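Local atomic coordinates of bifunctional pinoresinol-lariciresinol reductase 1 (Thuja plicata, PDB entry 1QYD), a protein that catalyses the NADPH-dependent, enantioselective reduction of pinoresinol to lariciresinol and of lariciresinol to secoisolariciresinol in lignan biosynthesis. Residues M218-P223 with E292-Y297; S156-A161 with K191-D196; G87-H92 with S132-D137. One frame throughout, in Å; residues are numbered along the deposited sequence.

Interaction 1 (M218-P223 with E292-Y297)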
ATOM      1  N   MET A 218      -9.608 -13.360 -20.587  1.00 22.34           N
ATOM      2  CA  MET A 218     -10.358 -12.850 -21.721  1.00 16.12           C
ATOM      3  C   MET A 218      -9.777 -11.527 -22.124  1.00 12.49           C
ATOM      4  O   MET A 218      -9.936 -10.546 -21.407  1.00 20.39           O
ATOM      5  CB  MET A 218     -11.831 -12.648 -21.376  1.00 14.29           C
ATOM      6  CG  MET A 218     -12.556 -12.260 -22.643  1.00  8.15           C
ATOM      7  SD  MET A 218     -14.159 -11.522 -22.317  1.00 14.91           S
ATOM      8  CE  MET A 218     -15.012 -12.668 -23.308  1.00  2.00           C
ATOM      9  N   TYR A 219      -9.073 -11.511 -23.252  1.00 14.29           N
ATOM     10  CA  TYR A 219      -8.486 -10.300 -23.816  1.00  9.72           C
ATOM     11  C   TYR A 219      -9.495  -9.623 -24.743  1.00  9.42           C
ATOM     12  O   TYR A 219     -10.232 -10.282 -25.474  1.00 12.36           O
ATOM     13  CB  TYR A 219      -7.230 -10.638 -24.617  1.00  2.00           C
ATOM     14  CG  TYR A 219      -6.059 -11.226 -23.831  1.00  5.42           C
ATOM     15  CD1 TYR A 219      -5.358 -10.436 -22.926  1.00  7.27           C
ATOM     16  CD2 TYR A 219      -5.666 -12.555 -24.014  1.00  7.37           C
ATOM     17  CE1 TYR A 219      -4.278 -10.974 -22.216  1.00  9.95           C
ATOM     18  CE2 TYR A 219      -4.593 -13.093 -23.307  1.00  2.00           C
ATOM     19  CZ  TYR A 219      -3.902 -12.300 -22.412  1.00  3.82           C
ATOM     20  OH  TYR A 219      -2.827 -12.818 -21.715  1.00  9.90           O
ATOM     21  N   ILE A 220      -9.650  -8.304 -24.696  1.00 11.77           N
ATOM     22  CA  ILE A 220     -10.478  -7.631 -25.685  1.00  4.76           C
ATOM     23  C   ILE A 220      -9.365  -6.978 -26.503  1.00  9.23           C
ATOM     24  O   ILE A 220      -8.513  -6.222 -25.996  1.00  3.15           O
ATOM     25  CB  ILE A 220     -11.390  -6.583 -25.047  1.00  2.00           C
ATOM     26  CG1 ILE A 220     -12.161  -7.095 -23.834  1.00  2.00           C
ATOM     27  CG2 ILE A 220     -12.375  -6.201 -26.136  1.00  7.96           C
ATOM     28  CD1 ILE A 220     -13.306  -6.217 -23.299  1.00  2.00           C
ATOM     29  N   ARG A 221      -9.328  -7.433 -27.771  1.00  7.90           N
ATOM     30  CA  ARG A 221      -8.306  -7.012 -28.731  1.00  6.16           C
ATOM     31  C   ARG A 221      -8.951  -6.616 -30.030  1.00  3.83           C
ATOM     32  O   ARG A 221      -8.647  -7.267 -31.032  1.00  4.95           O
ATOM     33  CB  ARG A 221      -7.298  -8.157 -29.006  1.00  4.21           C
ATOM     34  CG  ARG A 221      -6.112  -8.126 -28.086  1.00  2.00           C
ATOM     35  CD  ARG A 221      -5.086  -9.176 -28.410  1.00  2.00           C
ATOM     36  NE  ARG A 221      -3.944  -8.945 -27.532  1.00  4.01           N
ATOM     37  CZ  ARG A 221      -2.864  -9.737 -27.491  1.00  5.14           C
ATOM     38  NH1 ARG A 221      -2.711 -10.832 -28.245  1.00  2.00           N
ATOM     39  NH2 ARG A 221      -1.882  -9.382 -26.683  1.00  7.53           N
ATOM     40  N   PRO A 222      -9.863  -5.619 -30.119  1.00  6.75           N
ATOM     41  CA  PRO A 222     -10.810  -5.497 -31.220  1.00  4.38           C
ATOM     42  C   PRO A 222      -9.945  -5.122 -32.383  1.00 12.88           C
ATOM     43  O   PRO A 222      -9.119  -4.219 -32.257  1.00 14.12           O
ATOM     44  CB  PRO A 222     -11.750  -4.425 -30.876  1.00  2.00           C
ATOM     45  CG  PRO A 222     -11.490  -4.215 -29.419  1.00  2.00           C
ATOM     46  CD  PRO A 222     -10.001  -4.473 -29.243  1.00  2.00           C
ATOM     47  N   PRO A 223     -10.030  -5.891 -33.474  1.00 16.83           N
ATOM     48  CA  PRO A 223      -9.056  -5.853 -34.570  1.00 19.06           C
ATOM     49  C   PRO A 223      -8.707  -4.425 -35.031  1.00 21.48           C
ATOM     50  O   PRO A 223      -7.545  -3.998 -35.011  1.00 18.10           O
ATOM     51  CB  PRO A 223      -9.729  -6.706 -35.616  1.00 20.70           C
ATOM     52  CG  PRO A 223     -10.642  -7.650 -34.840  1.00 21.77           C
ATOM     53  CD  PRO A 223     -11.181  -6.753 -33.771  1.00 13.62           C
ATOM     54  N   GLU A 292     -10.083 -14.321 -26.807  1.00 20.67           N
ATOM     55  CA  GLU A 292     -10.281 -12.948 -27.250  1.00 21.29           C
ATOM     56  C   GLU A 292     -11.788 -12.653 -27.214  1.00 22.83           C
ATOM     57  O   GLU A 292     -12.593 -13.392 -27.788  1.00 27.56           O
ATOM     58  CB  GLU A 292      -9.749 -12.786 -28.673  1.00 20.13           C
ATOM     59  CG  GLU A 292      -9.469 -11.360 -29.171  1.00 15.67           C
ATOM     60  CD  GLU A 292     -10.642 -10.464 -29.570  1.00 18.25           C
ATOM     61  OE1 GLU A 292     -11.032  -9.594 -28.784  1.00 18.92           O
ATOM     62  OE2 GLU A 292     -11.137 -10.625 -30.682  1.00  6.92           O
ATOM     63  N   ALA A 293     -12.199 -11.544 -26.594  1.00 15.60           N
ATOM     64  CA  ALA A 293     -13.592 -11.199 -26.448  1.00 12.63           C
ATOM     65  C   ALA A 293     -14.390 -10.988 -27.703  1.00 12.16           C
ATOM     66  O   ALA A 293     -15.558 -11.356 -27.749  1.00 10.75           O
ATOM     67  CB  ALA A 293     -13.704  -9.954 -25.630  1.00 13.52           C
ATOM     68  N   THR A 294     -13.742 -10.446 -28.738  1.00 19.27           N
ATOM     69  CA  THR A 294     -14.385 -10.110 -30.014  1.00 20.59           C
ATOM     70  C   THR A 294     -14.547 -11.279 -30.963  1.00 21.85           C
ATOM     71  O   THR A 294     -15.525 -11.294 -31.709  1.00 26.04           O
ATOM     72  CB  THR A 294     -13.588  -8.996 -30.673  1.00 19.70           C
ATOM     73  OG1 THR A 294     -13.546  -7.996 -29.663  1.00 15.10           O
ATOM     74  CG2 THR A 294     -14.140  -8.472 -31.984  1.00 26.38           C
ATOM     75  N   LYS A 295     -13.628 -12.259 -30.945  1.00 23.77           N
ATOM     76  CA  LYS A 295     -13.763 -13.506 -31.696  1.00 23.40           C
ATOM     77  C   LYS A 295     -15.012 -14.269 -31.244  1.00 23.99           C
ATOM     78  O   LYS A 295     -15.871 -14.630 -32.055  1.00 24.54           O
ATOM     79  CB  LYS A 295     -12.555 -14.438 -31.480  1.00 30.98           C
ATOM     80  CG  LYS A 295     -11.304 -14.320 -32.356  1.00 31.51           C
ATOM     81  CD  LYS A 295     -10.219 -15.258 -31.795  1.00 37.12           C
ATOM     82  CE  LYS A 295      -8.920 -15.155 -32.618  1.00 41.69           C
ATOM     83  NZ  LYS A 295      -7.835 -16.014 -32.151  1.00 42.90           N
ATOM     84  N   LEU A 296     -15.099 -14.489 -29.918  1.00 24.20           N
ATOM     85  CA  LEU A 296     -16.202 -15.173 -29.240  1.00 21.71           C
ATOM     86  C   LEU A 296     -17.572 -14.557 -29.467  1.00 20.45           C
ATOM     87  O   LEU A 296     -18.557 -15.253 -29.746  1.00 16.33           O
ATOM     88  CB  LEU A 296     -15.983 -15.188 -27.745  1.00 24.95           C
ATOM     89  CG  LEU A 296     -14.909 -16.026 -27.115  1.00 27.34           C
ATOM     90  CD1 LEU A 296     -14.457 -15.363 -25.822  1.00 24.69           C
ATOM     91  CD2 LEU A 296     -15.440 -17.429 -26.932  1.00 23.83           C
ATOM     92  N   TYR A 297     -17.647 -13.227 -29.339  1.00 18.66           N
ATOM     93  CA  TYR A 297     -18.935 -12.592 -29.486  1.00 21.44           C
ATOM     94  C   TYR A 297     -18.830 -11.717 -30.712  1.00 20.13           C
ATOM     95  O   TYR A 297     -18.624 -10.506 -30.611  1.00 20.45           O
ATOM     96  CB  TYR A 297     -19.243 -11.800 -28.200  1.00 21.01           C
ATOM     97  CG  TYR A 297     -18.980 -12.657 -26.986  1.00 23.05           C
ATOM     98  CD1 TYR A 297     -19.712 -13.826 -26.740  1.00 24.33           C
ATOM     99  CD2 TYR A 297     -17.892 -12.343 -26.189  1.00 26.70           C
ATOM    100  CE1 TYR A 297     -19.325 -14.683 -25.702  1.00 23.61           C
ATOM    101  CE2 TYR A 297     -17.510 -13.196 -25.158  1.00 22.57           C
ATOM    102  CZ  TYR A 297     -18.217 -14.359 -24.912  1.00 22.93           C
ATOM    103  OH  TYR A 297     -17.814 -15.177 -23.870  1.00 23.37           O
TER

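Interaction 2 (S156-A161 with K191-D196)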
ATOM      1  N   SER A 156      -8.969  -8.940 -19.096  1.00 13.35           N
ATOM      2  CA  SER A 156      -7.878  -8.031 -19.481  1.00 13.43           C
ATOM      3  C   SER A 156      -8.400  -7.336 -20.729  1.00  9.82           C
ATOM      4  O   SER A 156      -8.610  -7.945 -21.776  1.00  8.63           O
ATOM      5  CB  SER A 156      -6.662  -8.816 -19.816  1.00 16.08           C
ATOM      6  OG  SER A 156      -5.634  -7.866 -19.847  1.00 18.83           O
ATOM      7  N   SER A 157      -8.683  -6.051 -20.575  1.00  9.41           N
ATOM      8  CA  SER A 157      -9.459  -5.310 -21.548  1.00  8.69           C
ATOM      9  C   SER A 157      -8.795  -4.082 -22.166  1.00 10.56           C
ATOM     10  O   SER A 157      -9.333  -3.419 -23.041  1.00  4.92           O
ATOM     11  CB  SER A 157     -10.741  -4.961 -20.834  1.00  5.87           C
ATOM     12  OG  SER A 157     -10.474  -4.069 -19.755  1.00  8.24           O
ATOM     13  N   ASN A 158      -7.608  -3.774 -21.653  1.00 16.29           N
ATOM     14  CA  ASN A 158      -6.678  -2.742 -22.116  1.00 19.04           C
ATOM     15  C   ASN A 158      -6.983  -1.263 -21.853  1.00 20.16           C
ATOM     16  O   ASN A 158      -7.246  -0.895 -20.702  1.00 26.48           O
ATOM     17  CB  ASN A 158      -6.414  -2.994 -23.632  1.00 17.96           C
ATOM     18  CG  ASN A 158      -5.785  -4.372 -23.895  1.00 23.68           C
ATOM     19  OD1 ASN A 158      -6.300  -5.198 -24.671  1.00 24.33           O
ATOM     20  ND2 ASN A 158      -4.664  -4.652 -23.221  1.00 11.66           N
ATOM     21  N   MET A 159      -6.905  -0.364 -22.838  1.00 17.99           N
ATOM     22  CA  MET A 159      -7.060   1.048 -22.574  1.00 15.18           C
ATOM     23  C   MET A 159      -8.470   1.462 -22.824  1.00 13.59           C
ATOM     24  O   MET A 159      -9.029   1.124 -23.870  1.00 11.91           O
ATOM     25  CB  MET A 159      -6.152   1.909 -23.465  1.00 15.77           C
ATOM     26  CG  MET A 159      -4.672   1.811 -23.119  1.00 13.26           C
ATOM     27  SD  MET A 159      -3.644   2.909 -24.115  1.00 21.01           S
ATOM     28  CE  MET A 159      -3.590   1.883 -25.532  1.00  7.84           C
ATOM     29  N   PHE A 160      -9.042   2.183 -21.846  1.00  9.99           N
ATOM     30  CA  PHE A 160     -10.381   2.701 -22.050  1.00 13.42           C
ATOM     31  C   PHE A 160     -10.136   3.937 -22.899  1.00 12.34           C
ATOM     32  O   PHE A 160      -9.242   4.730 -22.631  1.00 17.15           O
ATOM     33  CB  PHE A 160     -11.081   3.119 -20.734  1.00 15.61           C
ATOM     34  CG  PHE A 160     -11.171   2.092 -19.601  1.00 14.01           C
ATOM     35  CD1 PHE A 160     -11.480   0.752 -19.843  1.00 14.59           C
ATOM     36  CD2 PHE A 160     -10.891   2.513 -18.295  1.00 12.75           C
ATOM     37  CE1 PHE A 160     -11.490  -0.144 -18.765  1.00 22.33           C
ATOM     38  CE2 PHE A 160     -10.903   1.612 -17.232  1.00  7.62           C
ATOM     39  CZ  PHE A 160     -11.201   0.281 -17.464  1.00  5.78           C
ATOM     40  N   ALA A 161     -10.889   4.093 -23.976  1.00 11.11           N
ATOM     41  CA  ALA A 161     -10.708   5.198 -24.894  1.00  7.73           C
ATOM     42  C   ALA A 161     -10.920   6.575 -24.258  1.00 11.47           C
ATOM     43  O   ALA A 161     -10.195   7.520 -24.540  1.00 13.09           O
ATOM     44  CB  ALA A 161     -11.661   4.943 -26.005  1.00  8.26           C
ATOM     45  N   LYS A 191       2.213  -0.533 -31.031  1.00 19.49           N
ATOM     46  CA  LYS A 191       0.788  -0.770 -30.986  1.00 18.71           C
ATOM     47  C   LYS A 191       0.185  -0.883 -29.589  1.00 20.73           C
ATOM     48  O   LYS A 191       0.768  -1.427 -28.646  1.00 21.17           O
ATOM     49  CB  LYS A 191       0.534  -2.029 -31.793  1.00 14.42           C
ATOM     50  CG  LYS A 191       0.887  -1.807 -33.269  1.00 13.04           C
ATOM     51  CD  LYS A 191      -0.188  -0.991 -33.928  1.00 11.87           C
ATOM     52  CE  LYS A 191       0.145  -0.966 -35.384  1.00 18.39           C
ATOM     53  NZ  LYS A 191      -1.070  -0.693 -36.130  1.00 23.80           N
ATOM     54  N   GLY A 192      -1.005  -0.282 -29.510  1.00 19.28           N
ATOM     55  CA  GLY A 192      -1.843  -0.252 -28.321  1.00 16.94           C
ATOM     56  C   GLY A 192      -3.278  -0.656 -28.680  1.00 15.54           C
ATOM     57  O   GLY A 192      -3.633  -0.817 -29.858  1.00 12.55           O
ATOM     58  N   ILE A 193      -4.128  -0.868 -27.670  1.00  5.04           N
ATOM     59  CA  ILE A 193      -5.489  -1.287 -27.941  1.00  2.00           C
ATOM     60  C   ILE A 193      -6.331  -0.312 -27.164  1.00  2.00           C
ATOM     61  O   ILE A 193      -5.990   0.084 -26.062  1.00  8.98           O
ATOM     62  CB  ILE A 193      -5.647  -2.788 -27.495  1.00  2.68           C
ATOM     63  CG1 ILE A 193      -4.729  -3.630 -28.357  1.00  2.00           C
ATOM     64  CG2 ILE A 193      -7.067  -3.309 -27.684  1.00  2.00           C
ATOM     65  CD1 ILE A 193      -4.703  -5.070 -27.962  1.00  2.89           C
ATOM     66  N   TRP A 194      -7.433   0.133 -27.724  1.00  2.00           N
ATOM     67  CA  TRP A 194      -8.176   1.215 -27.138  1.00  2.00           C
ATOM     68  C   TRP A 194      -9.637   0.761 -27.155  1.00  7.30           C
ATOM     69  O   TRP A 194     -10.084   0.366 -28.245  1.00  9.75           O
ATOM     70  CB  TRP A 194      -7.915   2.452 -28.014  1.00 11.33           C
ATOM     71  CG  TRP A 194      -6.462   2.848 -28.341  1.00  8.71           C
ATOM     72  CD1 TRP A 194      -5.713   2.135 -29.250  1.00 11.26           C
ATOM     73  CD2 TRP A 194      -5.748   3.889 -27.816  1.00  8.28           C
ATOM     74  NE1 TRP A 194      -4.533   2.684 -29.303  1.00  7.47           N
ATOM     75  CE2 TRP A 194      -4.519   3.727 -28.470  1.00  7.24           C
ATOM     76  CE3 TRP A 194      -5.913   4.939 -26.918  1.00 11.44           C
ATOM     77  CZ2 TRP A 194      -3.454   4.590 -28.240  1.00  4.89           C
ATOM     78  CZ3 TRP A 194      -4.839   5.817 -26.687  1.00  8.33           C
ATOM     79  CH2 TRP A 194      -3.621   5.644 -27.337  1.00  6.86           C
ATOM     80  N   VAL A 195     -10.403   0.740 -26.020  1.00  5.21           N
ATOM     81  CA  VAL A 195     -11.786   0.234 -25.992  1.00  3.50           C
ATOM     82  C   VAL A 195     -12.824   1.104 -25.272  1.00  5.73           C
ATOM     83  O   VAL A 195     -12.637   1.628 -24.178  1.00  2.00           O
ATOM     84  CB  VAL A 195     -11.836  -1.204 -25.357  1.00  7.60           C
ATOM     85  CG1 VAL A 195     -13.212  -1.827 -25.550  1.00  7.98           C
ATOM     86  CG2 VAL A 195     -10.905  -2.166 -26.090  1.00  9.55           C
ATOM     87  N   ASP A 196     -13.977   1.281 -25.914  1.00 12.96           N
ATOM     88  CA  ASP A 196     -15.053   2.080 -25.348  1.00 19.17           C
ATOM     89  C   ASP A 196     -15.484   1.370 -24.091  1.00 23.22           C
ATOM     90  O   ASP A 196     -15.576   0.137 -24.049  1.00 31.63           O
ATOM     91  CB  ASP A 196     -16.216   2.174 -26.338  1.00 19.08           C
ATOM     92  CG  ASP A 196     -17.489   2.891 -25.875  1.00 23.60           C
ATOM     93  OD1 ASP A 196     -17.425   3.792 -25.029  1.00 26.24           O
ATOM     94  OD2 ASP A 196     -18.565   2.549 -26.386  1.00 19.66           O
TER

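Interaction 3 (G87-H92 with S132-D137)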
ATOM      1  N   GLY A  87      -7.550   4.931  -5.905  1.00 32.44           N
ATOM      2  CA  GLY A  87      -6.269   5.631  -5.903  1.00 31.21           C
ATOM      3  C   GLY A  87      -5.065   4.818  -6.349  1.00 32.47           C
ATOM      4  O   GLY A  87      -4.960   4.330  -7.478  1.00 33.67           O
ATOM      5  N   VAL A  88      -4.145   4.681  -5.394  1.00 33.33           N
ATOM      6  CA  VAL A  88      -2.885   3.949  -5.525  1.00 36.82           C
ATOM      7  C   VAL A  88      -3.022   2.536  -6.149  1.00 43.34           C
ATOM      8  O   VAL A  88      -2.030   1.934  -6.571  1.00 41.79           O
ATOM      9  CB  VAL A  88      -2.255   3.896  -4.093  1.00 32.24           C
ATOM     10  CG1 VAL A  88      -0.855   3.323  -4.187  1.00 32.80           C
ATOM     11  CG2 VAL A  88      -2.231   5.283  -3.438  1.00 21.11           C
ATOM     12  N   LEU A  89      -4.283   2.046  -6.266  1.00 49.88           N
ATOM     13  CA  LEU A  89      -4.736   0.733  -6.744  1.00 55.06           C
ATOM     14  C   LEU A  89      -4.207  -0.406  -5.869  1.00 59.95           C
ATOM     15  O   LEU A  89      -3.867  -1.518  -6.299  1.00 57.64           O
ATOM     16  CB  LEU A  89      -4.302   0.546  -8.204  1.00 55.11           C
ATOM     17  CG  LEU A  89      -5.055   1.355  -9.252  1.00 56.25           C
ATOM     18  CD1 LEU A  89      -4.337   1.242 -10.591  1.00 53.89           C
ATOM     19  CD2 LEU A  89      -6.501   0.862  -9.330  1.00 56.05           C
ATOM     20  N   SER A  90      -4.213  -0.061  -4.573  1.00 61.55           N
ATOM     21  CA  SER A  90      -3.652  -0.900  -3.548  1.00 61.98           C
ATOM     22  C   SER A  90      -4.588  -1.182  -2.396  1.00 63.19           C
ATOM     23  O   SER A  90      -4.902  -2.347  -2.151  1.00 63.13           O
ATOM     24  CB  SER A  90      -2.349  -0.250  -3.056  1.00 63.63           C
ATOM     25  OG  SER A  90      -1.369  -1.236  -2.739  1.00 66.19           O
ATOM     26  N   HIS A  91      -5.048  -0.103  -1.730  1.00 62.88           N
ATOM     27  CA  HIS A  91      -5.945  -0.064  -0.567  1.00 56.59           C
ATOM     28  C   HIS A  91      -7.315  -0.723  -0.757  1.00 51.56           C
ATOM     29  O   HIS A  91      -7.955  -1.180   0.189  1.00 55.08           O
ATOM     30  CB  HIS A  91      -5.990   1.438  -0.238  1.00 59.51           C
ATOM     31  CG  HIS A  91      -6.960   2.105   0.738  1.00 66.00           C
ATOM     32  ND1 HIS A  91      -8.293   2.193   0.717  1.00 67.68           N
ATOM     33  CD2 HIS A  91      -6.520   2.841   1.811  1.00 66.38           C
ATOM     34  CE1 HIS A  91      -8.645   2.954   1.731  1.00 68.25           C
ATOM     35  NE2 HIS A  91      -7.577   3.344   2.390  1.00 67.89           N
ATOM     36  N   HIS A  92      -7.708  -0.893  -2.012  1.00 43.14           N
ATOM     37  CA  HIS A  92      -9.038  -1.323  -2.404  1.00 40.70           C
ATOM     38  C   HIS A  92      -9.051  -2.516  -3.337  1.00 39.48           C
ATOM     39  O   HIS A  92     -10.096  -3.133  -3.547  1.00 45.47           O
ATOM     40  CB  HIS A  92      -9.756  -0.121  -3.044  1.00 41.22           C
ATOM     41  CG  HIS A  92      -8.771   0.977  -3.428  1.00 40.57           C
ATOM     42  ND1 HIS A  92      -7.740   0.840  -4.254  1.00 41.07           N
ATOM     43  CD2 HIS A  92      -8.726   2.220  -2.863  1.00 38.36           C
ATOM     44  CE1 HIS A  92      -7.073   1.959  -4.180  1.00 40.25           C
ATOM     45  NE2 HIS A  92      -7.660   2.784  -3.351  1.00 37.97           N
ATOM     46  N   SER A 132       4.297  -0.797 -10.524  1.00 24.88           N
ATOM     47  CA  SER A 132       4.482  -2.232 -10.591  1.00 25.42           C
ATOM     48  C   SER A 132       3.599  -2.899  -9.502  1.00 25.92           C
ATOM     49  O   SER A 132       3.269  -4.075  -9.623  1.00 29.67           O
ATOM     50  CB  SER A 132       5.971  -2.441 -10.387  1.00 18.02           C
ATOM     51  OG  SER A 132       6.308  -3.806 -10.440  1.00 21.32           O
ATOM     52  N   ILE A 133       3.201  -2.155  -8.439  1.00 25.07           N
ATOM     53  CA  ILE A 133       2.307  -2.504  -7.320  1.00 17.25           C
ATOM     54  C   ILE A 133       0.922  -2.969  -7.741  1.00 17.12           C
ATOM     55  O   ILE A 133       0.365  -3.915  -7.202  1.00 18.41           O
ATOM     56  CB  ILE A 133       2.265  -1.243  -6.415  1.00 18.04           C
ATOM     57  CG1 ILE A 133       2.963  -1.633  -5.126  1.00 24.97           C
ATOM     58  CG2 ILE A 133       0.866  -0.686  -6.152  1.00 15.61           C
ATOM     59  CD1 ILE A 133       2.171  -2.510  -4.111  1.00 38.63           C
ATOM     60  N   THR A 134       0.340  -2.315  -8.732  1.00 17.28           N
ATOM     61  CA  THR A 134      -0.969  -2.653  -9.246  1.00 16.84           C
ATOM     62  C   THR A 134      -0.962  -4.093  -9.729  1.00 21.45           C
ATOM     63  O   THR A 134      -1.864  -4.875  -9.417  1.00 26.69           O
ATOM     64  CB  THR A 134      -1.277  -1.654 -10.386  1.00 16.38           C
ATOM     65  OG1 THR A 134      -1.426  -0.398  -9.736  1.00 22.44           O
ATOM     66  CG2 THR A 134      -2.512  -1.956 -11.199  1.00 10.99           C
ATOM     67  N   PHE A 135       0.106  -4.458 -10.451  1.00 21.28           N
ATOM     68  CA  PHE A 135       0.145  -5.778 -11.037  1.00 20.19           C
ATOM     69  C   PHE A 135       0.556  -6.759  -9.961  1.00 20.77           C
ATOM     70  O   PHE A 135       0.173  -7.924 -10.046  1.00 20.95           O
ATOM     71  CB  PHE A 135       1.111  -5.764 -12.253  1.00 20.70           C
ATOM     72  CG  PHE A 135       0.741  -4.659 -13.254  1.00 25.29           C
ATOM     73  CD1 PHE A 135       1.626  -3.586 -13.468  1.00 21.89           C
ATOM     74  CD2 PHE A 135      -0.509  -4.664 -13.896  1.00 21.69           C
ATOM     75  CE1 PHE A 135       1.258  -2.529 -14.301  1.00 10.01           C
ATOM     76  CE2 PHE A 135      -0.861  -3.593 -14.728  1.00 19.31           C
ATOM     77  CZ  PHE A 135       0.020  -2.531 -14.926  1.00  9.25           C
ATOM     78  N   ILE A 136       1.280  -6.309  -8.927  1.00 18.63           N
ATOM     79  CA  ILE A 136       1.599  -7.149  -7.778  1.00 23.84           C
ATOM     80  C   ILE A 136       0.300  -7.508  -7.024  1.00 31.89           C
ATOM     81  O   ILE A 136       0.020  -8.684  -6.748  1.00 37.06           O
ATOM     82  CB  ILE A 136       2.521  -6.402  -6.819  1.00 18.38           C
ATOM     83  CG1 ILE A 136       3.870  -6.157  -7.431  1.00 22.98           C
ATOM     84  CG2 ILE A 136       2.647  -7.221  -5.545  1.00 19.81           C
ATOM     85  CD1 ILE A 136       4.667  -7.441  -7.716  1.00 29.37           C
ATOM     86  N   ASP A 137      -0.491  -6.464  -6.687  1.00 27.30           N
ATOM     87  CA  ASP A 137      -1.718  -6.581  -5.933  1.00 19.73           C
ATOM     88  C   ASP A 137      -2.708  -7.525  -6.542  1.00 17.53           C
ATOM     89  O   ASP A 137      -3.072  -8.508  -5.913  1.00 23.17           O
ATOM     90  CB  ASP A 137      -2.364  -5.239  -5.805  1.00 19.40           C
ATOM     91  CG  ASP A 137      -1.757  -4.240  -4.820  1.00 21.86           C
ATOM     92  OD1 ASP A 137      -0.773  -4.468  -4.092  1.00 18.30           O
ATOM     93  OD2 ASP A 137      -2.332  -3.171  -4.812  1.00 18.49           O
TER

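Interaction 1 (M218-P223 with E292-Y297)
Ala293 is the bump of this contact, and Met218 and Ile220 form the hollow that receives it. Its methyl CB rests against both Met218 SD and Ile220 CG1, each 3.7 Å away and approached from directions roughly at right angles, with the carbonyl oxygen of Tyr219 as a third wall of the hollow. Met218 continues beyond the alanine: the chain bends at its last torsion and brings CE to 3.7 Å from Leu296 CD1, near the edge of the Tyr297 ring, one face of which is covered by Leu296 CB. The methyl-ring spacing itself is too short to be trusted. At the other end Pro223 CD and Thr294 CG2 meet tip to tip at 3.9 Å, and Pro223 is exposed.

The backbones join where strand 217-219 runs parallel to strand 290-292, with Tyr219 paired to Glu292. Ala293 N donates to Tyr219 O at 2.6 Å, so the first residue of helix 293-296 is tied to the neighbouring strand. Glu292 is the N-cap of that helix. Its CG stands anti to the backbone N (chi1 -162°), and a bend at chi2 (-76°) folds the carboxylate back over the helix start. OE1 then accepts from Thr294 N at 2.8 Å, from Thr294 OG1 at 3.1 Å through the syn lone pair, and across the contact from Arg221 N at 2.9 Å, which comes from 46° out of the carboxylate plane. Lys295 N reaches OE2 only weakly. The Arg221 guanidinium leads elsewhere, to the carbonyls of Phe284 and Leu281.

One buried carboxylate oxygen thus caps the helix and holds the chain leaving strand 217-219, and the N-H groups at the helix start would be expected to stabilise its negative charge.

Interaction 2 (S156-A161 with K191-D196)
Met159 and Phe160 pair with Trp194 and Val195 in a two-rung parallel beta ladder, in which the short strand 159-160 forms an edge of the mixed sheet and 191-195 its middle strand. The evidence is a run of backbone bonds: Val195 N donates to Met159 O at 2.6 Å, and Ala161 N donates to Val195 O at 3.0 Å from well above the carbonyl plane (58°). A bond from Met159 N to Ile193 O, at 3.4 Å, is weak.

On the face carrying Met159 and Trp194, the two side chains run side by side in the same direction. A bend at the last torsion of Met159 (chi3 -80°) lays its end over the indole: CE stands 3.7 Å from the centroid of the six-membered ring, a CH-pi contact, while SD lies 4.1 Å from that centroid, only 10° off the ring normal, in a Met-aromatic contact. The indole has a second hold, since Trp194 NE1 hydrogen-bonds to Leu227 O on the third strand, 226-228. On the face carrying Phe160 and Val195, Val195 CG2 packs at 3.7 Å against Ser157 O, and the Phe160 side chain comes about 4 Å from that of Ile16, in the probable NADP site.

Both strands run directly into helices, with Phe160 and Asp196 as N-caps of 161-164 and 197-207. Phe164 touches Met159 and Trp194, Val200 backs Val195, and Met305 of helix 305-309 meets Trp194 and Ala161.

Interaction 3 (G87-H92 with S132-D137)
The start of helix 133-147, which carries the probable proton acceptor Lys138, meets here the loop that follows strand 79-82 of the Rossmann-type parallel sheet. Leu89 and Ser90 provide the loop side, and Thr134 and Asp137, one helical turn apart, the helix side.

The Leu89 side chain starts out toward the helix and lies across Thr134: both CB and CD1 come to 3.4 Å from Thr134 OG1, and CD1 is also 3.7 Å from Thr134 CG2, so the leucine meets the hydroxyl and methyl branches of the threonine alike. Ile133 borders this patch, with CG2 3.9 Å from Val88 O.

The polar link is a single bond: Ser90 OG donates to the syn lone pair of Asp137 OD2, at 3.0 Å. It must be weighed with care because Ser90 is poorly ordered. The same oxygen crowds Leu89 O, an acceptor too, and no bond is assigned to that pair. With an alanine here instead of Asp137, the Ser90 hydroxyl would probably be left without its carboxylate mate and the loop freer to shift beside the helix.

Beyond the two segments, Ile93 and Leu94, just before helix 96-105, cover Asp137, while Phe135 turns to the loop residues Met119 and Glu125. The Leu89 side chain is about 6 Å from that of Tyr15, in the probable NADP site. The loop also reaches the dimer interface, where His91, in a poorly ordered part of the loop, packs on Glu264 of the second subunit, while helix 133-147 runs on beyond the contact, Lys138 being its next residue.

Along the chain the contacts come in series: interaction 3 closes first, then interaction 2, then interaction 1. Interactions 1 and 2 are neighbours, their centres 11 Å apart. Ile220 N lies 3.1 Å from Ser156 O, probably hydrogen-bonded, where strands 154-156 and 217-219 share a parallel sheet, and Ile193 of interaction 2 packs on Arg221 and Pro222 of interaction 1. Together they join that sheet to the mixed one. Interaction 3 stands apart, its centre 19 Å from that of interaction 2, and 26 Å from that of interaction 1, which lies on the opposite side of the chain's centre. Interactions 2 and 3 approach the probable cofactor site from separate parts of the fold, through Phe160 and Leu89.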